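Local coordinates for spore germination protein GerM (Bacillus subtilis subsp. subtilis str. 168, PDB 6GZB) that is of unknown biochemical function but affects both sporulation and germination, and carries two GerMN domains in tandem, at residues 54-65 with 138-149; 182-190 with 214-222. All coordinates share one frame; numbering follows the deposited sequence.

Contact 1: residues 54-65 with 138-149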
loop_
_atom_site.group_PDB
_atom_site.type_symbol
_atom_site.label_atom_id
_atom_site.label_comp_id
_atom_site.label_asym_id
_atom_site.label_seq_id
_atom_site.Cartn_x
_atom_site.Cartn_y
_atom_site.Cartn_z
ATOM N N ARG A 54 -3.526 5.883 -12.686
ATOM C CA ARG A 54 -2.503 4.900 -12.347
ATOM C C ARG A 54 -1.940 5.165 -10.947
ATOM O O ARG A 54 -1.729 6.310 -10.565
ATOM C CB ARG A 54 -1.377 4.950 -13.383
ATOM C CG ARG A 54 -0.511 3.711 -13.410
ATOM C CD ARG A 54 -1.285 2.546 -14.002
ATOM N NE ARG A 54 -1.460 2.708 -15.441
ATOM C CZ ARG A 54 -2.298 1.991 -16.180
ATOM N NH1 ARG A 54 -3.083 1.086 -15.612
ATOM N NH2 ARG A 54 -2.349 2.179 -17.490
ATOM N N GLU A 55 -1.662 4.102 -10.201
ATOM C CA GLU A 55 -0.998 4.239 -8.907
ATOM C C GLU A 55 0.475 4.584 -9.113
ATOM O O GLU A 55 1.197 3.881 -9.820
ATOM C CB GLU A 55 -1.132 2.956 -8.080
ATOM C CG GLU A 55 -2.518 2.697 -7.502
ATOM C CD GLU A 55 -2.591 1.395 -6.692
ATOM O OE1 GLU A 55 -1.538 0.755 -6.434
ATOM O OE2 GLU A 55 -3.706 1.030 -6.275
ATOM N N LEU A 56 0.904 5.696 -8.528
ATOM C CA LEU A 56 2.326 5.988 -8.392
ATOM C C LEU A 56 2.686 6.004 -6.915
ATOM O O LEU A 56 2.077 6.729 -6.129
ATOM C CB LEU A 56 2.672 7.331 -9.028
ATOM C CG LEU A 56 2.291 7.515 -10.494
ATOM C CD1 LEU A 56 2.665 8.924 -10.939
ATOM C CD2 LEU A 56 2.971 6.476 -11.372
ATOM N N TYR A 57 3.689 5.215 -6.544
ATOM C CA TYR A 57 4.104 5.144 -5.154
ATOM C C TYR A 57 5.171 6.196 -4.875
ATOM O O TYR A 57 6.370 5.996 -5.102
ATOM C CB TYR A 57 4.546 3.718 -4.784
ATOM C CG TYR A 57 3.352 2.812 -4.540
ATOM C CD1 TYR A 57 2.609 2.321 -5.606
ATOM C CD2 TYR A 57 2.832 2.650 -3.267
ATOM C CE1 TYR A 57 1.450 1.588 -5.398
ATOM C CE2 TYR A 57 1.675 1.923 -3.054
ATOM C CZ TYR A 57 0.977 1.409 -4.125
ATOM O OH TYR A 57 -0.189 0.693 -3.905
ATOM N N LEU A 58 4.691 7.359 -4.452
ATOM C CA LEU A 58 5.546 8.507 -4.206
ATOM C C LEU A 58 5.935 8.555 -2.735
ATOM O O LEU A 58 5.497 7.721 -1.938
ATOM C CB LEU A 58 4.806 9.795 -4.603
ATOM C CG LEU A 58 4.287 9.822 -6.040
ATOM C CD1 LEU A 58 3.449 11.065 -6.281
ATOM C CD2 LEU A 58 5.433 9.741 -7.041
ATOM N N ILE A 59 6.744 9.548 -2.373
ATOM C CA ILE A 59 7.143 9.730 -0.988
ATOM C C ILE A 59 6.481 10.975 -0.409
ATOM O O ILE A 59 6.625 12.062 -0.945
ATOM C CB ILE A 59 8.671 9.832 -0.875
ATOM C CG1 ILE A 59 9.322 8.562 -1.447
ATOM C CG2 ILE A 59 9.079 10.024 0.581
ATOM C CD1 ILE A 59 10.798 8.691 -1.730
ATOM N N ASP A 60 5.748 10.815 0.683
ATOM C CA ASP A 60 5.064 11.947 1.298
ATOM C C ASP A 60 5.995 12.735 2.227
ATOM O O ASP A 60 7.182 12.419 2.352
ATOM C CB ASP A 60 3.760 11.503 1.993
ATOM C CG ASP A 60 3.942 11.105 3.446
ATOM O OD1 ASP A 60 5.092 10.902 3.916
ATOM O OD2 ASP A 60 2.886 10.923 4.104
ATOM N N LYS A 61 5.484 13.818 2.797
ATOM C CA LYS A 61 6.358 14.796 3.437
ATOM C C LYS A 61 6.960 14.259 4.718
ATOM O O LYS A 61 7.935 14.808 5.224
ATOM C CB LYS A 61 5.626 16.109 3.709
ATOM C CG LYS A 61 4.429 15.994 4.626
ATOM C CD LYS A 61 3.922 17.380 5.011
ATOM C CE LYS A 61 2.429 17.531 4.781
ATOM N NZ LYS A 61 1.635 16.608 5.633
ATOM N N ASN A 62 6.412 13.160 5.226
ATOM C CA ASN A 62 6.937 12.541 6.448
ATOM C C ASN A 62 7.794 11.303 6.150
ATOM O O ASN A 62 8.278 10.634 7.063
ATOM C CB ASN A 62 5.785 12.185 7.386
ATOM C CG ASN A 62 5.109 13.422 7.969
ATOM O OD1 ASN A 62 3.885 13.479 8.095
ATOM N ND2 ASN A 62 5.909 14.421 8.321
ATOM N N GLY A 63 8.023 11.031 4.871
ATOM C CA GLY A 63 8.925 9.948 4.479
ATOM C C GLY A 63 8.246 8.641 4.078
ATOM O O GLY A 63 8.921 7.684 3.700
ATOM N N TYR A 64 6.919 8.598 4.119
ATOM C CA TYR A 64 6.197 7.362 3.789
ATOM C C TYR A 64 6.107 7.161 2.284
ATOM O O TYR A 64 5.840 8.101 1.531
ATOM C CB TYR A 64 4.793 7.359 4.384
ATOM C CG TYR A 64 4.768 7.252 5.882
ATOM C CD1 TYR A 64 4.832 6.014 6.521
ATOM C CD2 TYR A 64 4.658 8.391 6.668
ATOM C CE1 TYR A 64 4.791 5.922 7.904
ATOM C CE2 TYR A 64 4.665 8.314 8.046
ATOM C CZ TYR A 64 4.717 7.080 8.663
ATOM O OH TYR A 64 4.717 7.025 10.043
ATOM N N VAL A 65 6.309 5.920 1.853
ATOM C CA VAL A 65 5.971 5.519 0.498
ATOM C C VAL A 65 4.472 5.276 0.431
ATOM O O VAL A 65 3.930 4.494 1.208
ATOM C CB VAL A 65 6.738 4.245 0.084
ATOM C CG1 VAL A 65 6.402 3.849 -1.345
ATOM C CG2 VAL A 65 8.229 4.470 0.248
ATOM N N LYS A 138 13.028 3.047 0.358
ATOM C CA LYS A 138 11.871 3.689 -0.258
ATOM C C LYS A 138 11.828 3.413 -1.746
ATOM O O LYS A 138 10.777 3.094 -2.298
ATOM C CB LYS A 138 11.913 5.205 -0.027
ATOM C CG LYS A 138 11.878 5.618 1.432
ATOM C CD LYS A 138 11.894 7.136 1.576
ATOM C CE LYS A 138 12.431 7.554 2.933
ATOM N NZ LYS A 138 11.645 6.994 4.061
ATOM N N ILE A 139 12.980 3.556 -2.399
ATOM C CA ILE A 139 13.068 3.346 -3.836
ATOM C C ILE A 139 12.692 1.911 -4.225
ATOM O O ILE A 139 11.914 1.697 -5.154
ATOM C CB ILE A 139 14.475 3.704 -4.346
ATOM C CG1 ILE A 139 14.643 5.223 -4.344
ATOM C CG2 ILE A 139 14.720 3.146 -5.740
ATOM C CD1 ILE A 139 16.086 5.672 -4.331
ATOM N N VAL A 140 13.217 0.931 -3.502
ATOM C CA VAL A 140 12.898 -0.473 -3.787
ATOM C C VAL A 140 11.400 -0.735 -3.633
ATOM O O VAL A 140 10.781 -1.385 -4.470
ATOM C CB VAL A 140 13.658 -1.438 -2.851
ATOM C CG1 VAL A 140 13.290 -2.884 -3.170
ATOM C CG2 VAL A 140 15.160 -1.244 -2.986
ATOM N N GLN A 141 10.819 -0.222 -2.557
ATOM C CA GLN A 141 9.403 -0.431 -2.283
ATOM C C GLN A 141 8.522 0.285 -3.297
ATOM O O GLN A 141 7.519 -0.277 -3.752
ATOM C CB GLN A 141 9.063 0.030 -0.869
ATOM C CG GLN A 141 9.648 -0.863 0.211
ATOM C CD GLN A 141 9.665 -0.220 1.578
ATOM O OE1 GLN A 141 9.187 0.905 1.759
ATOM N NE2 GLN A 141 10.212 -0.938 2.559
ATOM N N SER A 142 8.908 1.509 -3.662
ATOM C CA SER A 142 8.173 2.285 -4.659
ATOM C C SER A 142 8.092 1.561 -6.002
ATOM O O SER A 142 7.020 1.391 -6.580
ATOM C CB SER A 142 8.832 3.650 -4.856
ATOM O OG SER A 142 8.229 4.359 -5.928
ATOM N N VAL A 143 9.241 1.138 -6.502
ATOM C CA VAL A 143 9.305 0.423 -7.760
ATOM C C VAL A 143 8.497 -0.872 -7.682
ATOM O O VAL A 143 7.707 -1.177 -8.570
ATOM C CB VAL A 143 10.768 0.110 -8.137
ATOM C CG1 VAL A 143 10.825 -0.858 -9.300
ATOM C CG2 VAL A 143 11.509 1.390 -8.474
ATOM N N THR A 144 8.648 -1.590 -6.579
ATOM C CA THR A 144 7.977 -2.867 -6.410
ATOM C C THR A 144 6.465 -2.696 -6.402
ATOM O O THR A 144 5.744 -3.436 -7.067
ATOM C CB THR A 144 8.427 -3.579 -5.121
ATOM O OG1 THR A 144 9.838 -3.829 -5.181
ATOM C CG2 THR A 144 7.700 -4.908 -4.970
ATOM N N TRP A 145 5.981 -1.726 -5.636
ATOM C CA TRP A 145 4.546 -1.566 -5.473
ATOM C C TRP A 145 3.930 -0.927 -6.709
ATOM O O TRP A 145 2.800 -1.259 -7.089
ATOM C CB TRP A 145 4.215 -0.758 -4.218
ATOM C CG TRP A 145 4.284 -1.570 -2.968
ATOM C CD1 TRP A 145 5.391 -2.161 -2.444
ATOM C CD2 TRP A 145 3.202 -1.905 -2.100
ATOM N NE1 TRP A 145 5.063 -2.873 -1.326
ATOM C CE2 TRP A 145 3.729 -2.723 -1.076
ATOM C CE3 TRP A 145 1.841 -1.594 -2.080
ATOM C CZ2 TRP A 145 2.938 -3.253 -0.055
ATOM C CZ3 TRP A 145 1.050 -2.120 -1.056
ATOM C CH2 TRP A 145 1.599 -2.946 -0.068
ATOM N N THR A 146 4.693 -0.073 -7.382
ATOM C CA THR A 146 4.215 0.521 -8.627
ATOM C C THR A 146 4.057 -0.529 -9.743
ATOM O O THR A 146 3.027 -0.574 -10.428
ATOM C CB THR A 146 5.114 1.675 -9.095
ATOM O OG1 THR A 146 5.142 2.698 -8.093
ATOM C CG2 THR A 146 4.583 2.271 -10.391
ATOM N N LEU A 147 5.039 -1.414 -9.876
ATOM C CA LEU A 147 4.992 -2.453 -10.902
ATOM C C LEU A 147 3.903 -3.479 -10.617
ATOM O O LEU A 147 3.213 -3.927 -11.529
ATOM C CB LEU A 147 6.347 -3.158 -11.031
ATOM C CG LEU A 147 7.415 -2.359 -11.774
ATOM C CD1 LEU A 147 8.748 -3.099 -11.776
ATOM C CD2 LEU A 147 6.953 -2.076 -13.190
ATOM N N THR A 148 3.729 -3.839 -9.353
ATOM C CA THR A 148 2.825 -4.928 -8.997
ATOM C C THR A 148 1.372 -4.511 -8.930
ATOM O O THR A 148 0.504 -5.330 -8.620
ATOM C CB THR A 148 3.223 -5.600 -7.662
ATOM O OG1 THR A 148 3.413 -4.613 -6.645
ATOM C CG2 THR A 148 4.517 -6.392 -7.844
ATOM N N GLN A 149 1.077 -3.261 -9.267
ATOM C CA GLN A 149 -0.325 -2.865 -9.406
ATOM C C GLN A 149 -0.968 -3.542 -10.622
ATOM O O GLN A 149 -2.178 -3.657 -10.702
ATOM C CB GLN A 149 -0.470 -1.343 -9.516
ATOM C CG GLN A 149 -0.162 -0.776 -10.890
ATOM C CD GLN A 149 -0.158 0.737 -10.883
ATOM O OE1 GLN A 149 -1.215 1.357 -10.925
ATOM N NE2 GLN A 149 1.027 1.339 -10.787
#
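R54 and E55 meet Q149, whose side-chain amide pairs with both polar groups of the E55 backbone, as a peptide of an adjacent strand would: OE1 of Q149 accepts from E55 N at 2.9 Å, NE2 of Q149 donates to E55 O at 2.7 Å, each carbonyl being met in its plane on a lone pair. The second N-H of NE2 goes to T146 O, so both sides of the amide are gripped and its rotation is fixed. R54 brings its CD across the same OE1. At Y57 the backbone is held twice by helix hydroxyls. T146 OG1 accepts from Y57 N over a longish 3.3 Å while giving its own proton to S142 O, and a chi1 of 173° swings S142 OG away from its own backbone N and over to Y57 O, to which it donates at 2.6 Å. CB of W145 sits over the centre of one face of the Y57 ring, a CH-pi contact 3.5 Å from the centroid; Y57 OH reaches the indole edge and donates to E55 OE1. Farther on, CD1 of I59 packs on the aliphatic part of K138, whose NZ ties the D60-G63 turn to the helix by donating to G63 O at 2.8 Å, and CG2 of V65 lies against CA and CB of K138. Strand 54-60 thus runs nearly antiparallel to helix 138-147 (172°, axes 7.3 Å apart), bonded to strands 65-73 and 100-101, while helix 78-84 touches R54 and T146, a helix-on-sheet layer within the first GerMN domain.

Contact 2: residues 182-190 with 214-222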
loop_
_atom_site.group_PDB
_atom_site.type_symbol
_atom_site.label_atom_id
_atom_site.label_comp_id
_atom_site.label_asym_id
_atom_site.label_seq_id
_atom_site.Cartn_x
_atom_site.Cartn_y
_atom_site.Cartn_z
ATOM N N LYS A 182 4.922 -8.579 -0.612
ATOM C CA LYS A 182 5.035 -9.326 0.637
ATOM C C LYS A 182 6.330 -8.993 1.366
ATOM O O LYS A 182 6.467 -9.267 2.555
ATOM C CB LYS A 182 4.954 -10.835 0.389
ATOM C CG LYS A 182 3.569 -11.318 -0.002
ATOM C CD LYS A 182 3.601 -12.768 -0.452
ATOM C CE LYS A 182 2.195 -13.313 -0.637
ATOM N NZ LYS A 182 2.214 -14.767 -0.947
ATOM N N ASP A 183 7.274 -8.392 0.657
ATOM C CA ASP A 183 8.481 -7.872 1.289
ATOM C C ASP A 183 8.224 -6.577 2.079
ATOM O O ASP A 183 9.108 -6.061 2.752
ATOM C CB ASP A 183 9.553 -7.680 0.228
ATOM C CG ASP A 183 10.028 -9.010 -0.352
ATOM O OD1 ASP A 183 10.676 -9.761 0.402
ATOM O OD2 ASP A 183 9.698 -9.342 -1.517
ATOM N N GLY A 184 6.983 -6.112 2.067
ATOM C CA GLY A 184 6.550 -5.072 2.998
ATOM C C GLY A 184 6.750 -3.676 2.447
ATOM O O GLY A 184 7.230 -3.487 1.321
ATOM N N ILE A 185 6.380 -2.691 3.255
ATOM C CA ILE A 185 6.454 -1.294 2.861
ATOM C C ILE A 185 6.411 -0.437 4.119
ATOM O O ILE A 185 5.719 -0.785 5.075
ATOM C CB ILE A 185 5.296 -0.928 1.899
ATOM C CG1 ILE A 185 5.443 0.502 1.389
ATOM C CG2 ILE A 185 3.945 -1.112 2.567
ATOM C CD1 ILE A 185 4.651 0.765 0.121
ATOM N N ASN A 186 7.217 0.624 4.158
ATOM C CA ASN A 186 7.291 1.483 5.336
ATOM C C ASN A 186 7.439 0.667 6.618
ATOM O O ASN A 186 6.631 0.796 7.549
ATOM C CB ASN A 186 6.031 2.351 5.443
ATOM C CG ASN A 186 5.837 3.253 4.251
ATOM O OD1 ASN A 186 4.728 3.377 3.718
ATOM N ND2 ASN A 186 6.906 3.894 3.825
ATOM N N LEU A 187 8.445 -0.196 6.660
ATOM C CA LEU A 187 8.591 -1.144 7.774
ATOM C C LEU A 187 8.682 -0.427 9.112
ATOM O O LEU A 187 9.511 0.458 9.276
ATOM C CB LEU A 187 9.855 -1.999 7.584
ATOM C CG LEU A 187 9.976 -2.750 6.252
ATOM C CD1 LEU A 187 11.303 -3.498 6.194
ATOM C CD2 LEU A 187 8.815 -3.710 6.023
ATOM N N GLU A 188 7.886 -0.854 10.088
ATOM C CA GLU A 188 8.034 -0.358 11.448
ATOM C C GLU A 188 9.289 -0.941 12.068
ATOM O O GLU A 188 9.386 -2.151 12.244
ATOM C CB GLU A 188 6.823 -0.730 12.310
ATOM C CG GLU A 188 5.704 0.289 12.257
ATOM C CD GLU A 188 4.573 -0.037 13.210
ATOM O OE1 GLU A 188 3.610 0.758 13.278
ATOM O OE2 GLU A 188 4.619 -1.121 13.834
ATOM N N THR A 189 10.249 -0.076 12.384
ATOM C CA THR A 189 11.536 -0.511 12.922
ATOM C C THR A 189 11.853 0.114 14.278
ATOM O O THR A 189 12.963 -0.037 14.782
ATOM C CB THR A 189 12.685 -0.134 11.974
ATOM O OG1 THR A 189 12.625 1.271 11.687
ATOM C CG2 THR A 189 12.600 -0.931 10.677
ATOM N N ALA A 190 10.905 0.836 14.867
ATOM C CA ALA A 190 11.139 1.435 16.177
ATOM C C ALA A 190 11.131 0.346 17.239
ATOM O O ALA A 190 10.310 -0.561 17.195
ATOM C CB ALA A 190 10.088 2.481 16.489
ATOM N N TYR A 214 -5.367 10.512 2.876
ATOM C CA TYR A 214 -4.897 9.404 2.081
ATOM C C TYR A 214 -4.441 8.262 2.976
ATOM O O TYR A 214 -4.315 8.415 4.178
ATOM C CB TYR A 214 -3.779 9.849 1.134
ATOM C CG TYR A 214 -2.596 10.516 1.806
ATOM C CD1 TYR A 214 -1.499 9.776 2.201
ATOM C CD2 TYR A 214 -2.527 11.897 1.932
ATOM C CE1 TYR A 214 -0.411 10.375 2.806
ATOM C CE2 TYR A 214 -1.419 12.513 2.490
ATOM C CZ TYR A 214 -0.367 11.748 2.928
ATOM O OH TYR A 214 0.750 12.342 3.460
ATOM N N TYR A 215 -4.343 7.079 2.396
ATOM C CA TYR A 215 -4.148 5.879 3.174
ATOM C C TYR A 215 -2.736 5.364 2.984
ATOM O O TYR A 215 -2.277 5.204 1.860
ATOM C CB TYR A 215 -5.188 4.832 2.783
ATOM C CG TYR A 215 -6.591 5.290 3.131
ATOM C CD1 TYR A 215 -7.089 5.123 4.418
ATOM C CD2 TYR A 215 -7.333 6.048 2.237
ATOM C CE1 TYR A 215 -8.330 5.606 4.770
ATOM C CE2 TYR A 215 -8.575 6.546 2.585
ATOM C CZ TYR A 215 -9.056 6.337 3.860
ATOM O OH TYR A 215 -10.297 6.800 4.208
ATOM N N VAL A 216 -2.040 5.181 4.101
ATOM C CA VAL A 216 -0.634 4.836 4.106
ATOM C C VAL A 216 -0.438 3.421 4.648
ATOM O O VAL A 216 -0.874 3.101 5.763
ATOM C CB VAL A 216 0.153 5.794 5.012
ATOM C CG1 VAL A 216 1.627 5.413 5.036
ATOM C CG2 VAL A 216 -0.039 7.228 4.549
ATOM N N PRO A 217 0.182 2.556 3.846
ATOM C CA PRO A 217 0.391 1.170 4.253
ATOM C C PRO A 217 1.660 1.058 5.088
ATOM O O PRO A 217 2.671 1.670 4.751
ATOM C CB PRO A 217 0.561 0.448 2.918
ATOM C CG PRO A 217 1.167 1.462 2.018
ATOM C CD PRO A 217 0.673 2.811 2.479
ATOM N N VAL A 218 1.581 0.335 6.197
ATOM C CA VAL A 218 2.715 0.153 7.092
ATOM C C VAL A 218 2.810 -1.329 7.449
ATOM O O VAL A 218 1.827 -1.944 7.868
ATOM C CB VAL A 218 2.531 0.976 8.383
ATOM C CG1 VAL A 218 3.593 0.631 9.398
ATOM C CG2 VAL A 218 2.558 2.467 8.073
ATOM N N THR A 219 3.990 -1.909 7.270
ATOM C CA THR A 219 4.211 -3.305 7.655
ATOM C C THR A 219 4.541 -3.408 9.144
ATOM O O THR A 219 5.559 -2.904 9.603
ATOM C CB THR A 219 5.353 -3.930 6.849
ATOM O OG1 THR A 219 5.069 -3.817 5.450
ATOM C CG2 THR A 219 5.514 -5.393 7.212
ATOM N N LYS A 220 3.647 -4.035 9.896
ATOM C CA LYS A 220 3.830 -4.226 11.323
ATOM C C LYS A 220 4.301 -5.650 11.608
ATOM O O LYS A 220 4.242 -6.518 10.733
ATOM C CB LYS A 220 2.507 -3.976 12.040
ATOM C CG LYS A 220 1.898 -2.627 11.692
ATOM C CD LYS A 220 0.841 -2.229 12.698
ATOM C CE LYS A 220 1.478 -1.621 13.930
ATOM N NZ LYS A 220 0.516 -0.769 14.677
ATOM N N ARG A 221 4.781 -5.876 12.828
ATOM C CA ARG A 221 5.152 -7.214 13.271
ATOM C C ARG A 221 4.014 -7.796 14.092
ATOM O O ARG A 221 3.601 -7.213 15.078
ATOM C CB ARG A 221 6.429 -7.170 14.118
ATOM C CG ARG A 221 7.653 -6.588 13.433
ATOM C CD ARG A 221 7.912 -7.187 12.053
ATOM N NE ARG A 221 8.181 -8.622 12.081
ATOM C CZ ARG A 221 8.735 -9.304 11.079
ATOM N NH1 ARG A 221 9.085 -8.683 9.961
ATOM N NH2 ARG A 221 8.940 -10.612 11.194
ATOM N N ILE A 222 3.498 -8.942 13.668
ATOM C CA ILE A 222 2.441 -9.628 14.400
ATOM C C ILE A 222 3.012 -10.879 15.086
ATOM O O ILE A 222 3.747 -11.654 14.465
ATOM C CB ILE A 222 1.322 -10.081 13.440
ATOM C CG1 ILE A 222 0.866 -8.938 12.530
ATOM C CG2 ILE A 222 0.155 -10.668 14.216
ATOM C CD1 ILE A 222 0.310 -7.738 13.266
HETATM O O HOH W 1 7.749 -4.120 10.814
HETATM O O HOH W 2 5.262 -3.634 14.394
#
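I185 and T219 join the two backbones: T219 N donates to I185 O at 3.0 Å, and three residues on in the loop a nearly straight bond (175°) runs from E188 N to T219 O at 3.1 Å. T219 also works through its side chain, OG1 accepting from I185 N at 2.8 Å. G184 adopts backbone angles that suit glycine, and a CB there would also clash with T219 OG1. CD2 of L187 packs on CB of T219 at 3.6 Å, and CG2 of I185 lies on CB of P217 at 3.7 Å. E188 stretches across CG1 of V218 to the aliphatic end of K220, OE2 lying 3.2 Å from CE, while OE1 makes a long salt bridge of 3.7 Å to NZ. One water links E188 O with T219 O, another E188 OE2 with R221 N. Replacing E188 by an alanine is likely to cost K220 its weaker carboxylate partner, uncover CG1 of V218 and take one partner from the water at R221 N. The loop is thus strapped to strand 213-223 chiefly by T219, through backbone and hydroxyl together, with a long ion pair added on a buried lysine whose NZ is held mainly by Y205 and E236.

How the contacts relate
Contacts 1 and 2 touch along one side of helix 136-147, their centres 12 Å apart. Contact 1 seats strand 54-60 on that helix within the first GerMN domain; contact 2 lays a loop later in the chain, 182-190, which lies between strands 163-164 and 198-208, on strand 213-223. OE1 of Q141, from the helix of contact 1, accepts from N186 N at 3.1 Å, and I185 packs on W145 and V65, which places the loop between the helix and strand 213-223, consistent with a part in joining the tandem domains. A direct link bypasses the loop: Y214 OH lies 2.6 Å from D60 OD2, a probable hydrogen bond, and D60 opens the turn whose last residue, G63, accepts from K138 NZ.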